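Local coordinates for Alpha/beta hydrolase family protein (Bacillus anthracis, PDB 3OOS) that probably hydrolyses a still unidentified substrate, as a member of the alpha/beta hydrolase fold family, at residues L116-G122 and I222-Y227. Numbering follows the deposited sequence. Where two conformers were deposited one is given.
Sequences LTKIIVG and IPSFIY
One face of the Tyr227 ring lies over Gly122, whose CA, offset toward the rim, sits 3.4 Å from the ring centroid in a CH-pi contact, while Ile120 CG2 meets the ring's edge in its plane. The segments meet as neighbouring parallel strands (118-122 and 224-227) of the central alpha/beta hydrolase sheet, between strands 93-98 and 250-255. Four backbone hydrogen bonds join them: Ile119 N to Pro223 O, Phe225 N to Ile119 O, nearly straight (176°), Val121 N to Phe225 O and Tyr227 N to Val121 O.

Chi1 of 75° puts Tyr227 CG between the residue's backbone N and carbonyl carbon, which carries the ring across the neighbouring strand; its hydroxyl is hydrogen-bonded to His98, within the GxSxG sequence of the probable nucleophile elbow. On this same face, Ile120 CG1 packs 4.0 Å from Phe225 CB, and the Phe225 ring turns its edge to Lys118 CB; the lysine amine bonds to Thr277 and Tyr50.

On the other face, covered by helices 100-112 and 237-246, Val121 and Ile226 lie side by side, with Ile226 CD1 3.7 Å from Val121 CB. Ser224 OG donates to Ile222 O from above that carbonyl's plane and rests 3.4 Å from Ile119 CG1.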
# COMPACT_ATOMS: atom_id res chain seq x y z
N LEU A 116 -13.07 -8.63 -7.93
CA LEU A 116 -12.12 -7.61 -8.42
C LEU A 116 -12.11 -7.48 -9.93
O LEU A 116 -12.06 -8.48 -10.65
CB LEU A 116 -10.71 -7.90 -7.91
CG LEU A 116 -10.48 -7.93 -6.39
CD1 LEU A 116 -9.08 -8.44 -6.08
CD2 LEU A 116 -10.71 -6.56 -5.75
N THR A 117 -12.14 -6.24 -10.41
CA THR A 117 -11.99 -5.94 -11.84
C THR A 117 -10.53 -6.01 -12.25
O THR A 117 -10.21 -6.28 -13.41
CB THR A 117 -12.53 -4.54 -12.19
OG1 THR A 117 -11.88 -3.57 -11.37
CG2 THR A 117 -14.04 -4.46 -11.96
N LYS A 118 -9.65 -5.75 -11.28
CA LYS A 118 -8.20 -5.69 -11.49
C LYS A 118 -7.50 -5.46 -10.15
O LYS A 118 -8.13 -5.03 -9.18
CB LYS A 118 -7.83 -4.53 -12.43
CG LYS A 118 -8.06 -3.13 -11.83
CD LYS A 118 -8.09 -2.05 -12.90
CE LYS A 118 -9.44 -1.98 -13.59
NZ LYS A 118 -9.44 -1.11 -14.79
N ILE A 119 -6.20 -5.74 -10.12
CA ILE A 119 -5.34 -5.26 -9.04
C ILE A 119 -4.20 -4.41 -9.60
O ILE A 119 -3.71 -4.66 -10.71
CB ILE A 119 -4.78 -6.39 -8.13
CG1 ILE A 119 -4.07 -7.47 -8.96
CG2 ILE A 119 -5.89 -6.97 -7.25
CD1 ILE A 119 -3.36 -8.55 -8.14
N ILE A 120 -3.83 -3.38 -8.84
CA ILE A 120 -2.64 -2.59 -9.11
C ILE A 120 -1.73 -2.81 -7.91
O ILE A 120 -2.15 -2.62 -6.77
CB ILE A 120 -2.96 -1.09 -9.33
CG1 ILE A 120 -3.61 -0.88 -10.70
CG2 ILE A 120 -1.70 -0.24 -9.25
CD1 ILE A 120 -5.09 -0.76 -10.68
N VAL A 121 -0.49 -3.23 -8.18
CA VAL A 121 0.41 -3.70 -7.13
C VAL A 121 1.78 -3.05 -7.28
O VAL A 121 2.53 -3.35 -8.21
CB VAL A 121 0.57 -5.24 -7.18
CG1 VAL A 121 1.40 -5.74 -6.00
CG2 VAL A 121 -0.79 -5.95 -7.22
N GLY A 122 2.11 -2.15 -6.35
CA GLY A 122 3.37 -1.41 -6.41
C GLY A 122 4.36 -1.80 -5.34
O GLY A 122 3.99 -2.01 -4.19
N ILE A 222 -7.31 -12.38 -12.93
CA ILE A 222 -7.74 -11.01 -13.19
C ILE A 222 -6.60 -10.14 -13.73
O ILE A 222 -5.43 -10.46 -13.51
CB ILE A 222 -8.33 -10.34 -11.91
CG1 ILE A 222 -7.25 -10.18 -10.83
CG2 ILE A 222 -9.52 -11.14 -11.38
CD1 ILE A 222 -7.76 -9.53 -9.56
N PRO A 223 -6.94 -9.05 -14.47
CA PRO A 223 -5.89 -8.13 -14.90
C PRO A 223 -5.10 -7.63 -13.70
O PRO A 223 -5.68 -7.21 -12.70
CB PRO A 223 -6.67 -6.99 -15.55
CG PRO A 223 -7.91 -7.63 -16.05
CD PRO A 223 -8.26 -8.66 -15.01
N SER A 224 -3.78 -7.70 -13.81
CA SER A 224 -2.90 -7.35 -12.71
C SER A 224 -1.80 -6.42 -13.20
O SER A 224 -0.99 -6.80 -14.05
CB SER A 224 -2.30 -8.62 -12.09
OG SER A 224 -3.34 -9.45 -11.62
N PHE A 225 -1.80 -5.20 -12.68
CA PHE A 225 -0.87 -4.18 -13.14
C PHE A 225 0.19 -3.96 -12.07
O PHE A 225 -0.05 -3.30 -11.06
CB PHE A 225 -1.62 -2.89 -13.49
CG PHE A 225 -2.68 -3.09 -14.55
CD1 PHE A 225 -2.36 -3.01 -15.90
CD2 PHE A 225 -4.00 -3.37 -14.19
CE1 PHE A 225 -3.34 -3.20 -16.88
CE2 PHE A 225 -4.98 -3.56 -15.16
CZ PHE A 225 -4.65 -3.48 -16.51
N ILE A 226 1.36 -4.55 -12.31
CA ILE A 226 2.46 -4.53 -11.34
C ILE A 226 3.43 -3.42 -11.72
O ILE A 226 3.71 -3.21 -12.90
CB ILE A 226 3.22 -5.90 -11.33
CG1 ILE A 226 2.25 -7.10 -11.42
CG2 ILE A 226 4.15 -6.01 -10.12
CD1 ILE A 226 1.14 -7.13 -10.35
N TYR A 227 3.94 -2.69 -10.73
CA TYR A 227 4.95 -1.66 -11.00
C TYR A 227 5.92 -1.57 -9.84
O TYR A 227 5.62 -2.01 -8.72
CB TYR A 227 4.29 -0.29 -11.27
CG TYR A 227 3.77 0.39 -10.02
CD1 TYR A 227 4.62 1.15 -9.21
CD2 TYR A 227 2.44 0.25 -9.63
CE1 TYR A 227 4.16 1.75 -8.05
CE2 TYR A 227 1.96 0.86 -8.48
CZ TYR A 227 2.83 1.60 -7.69
OH TYR A 227 2.37 2.20 -6.54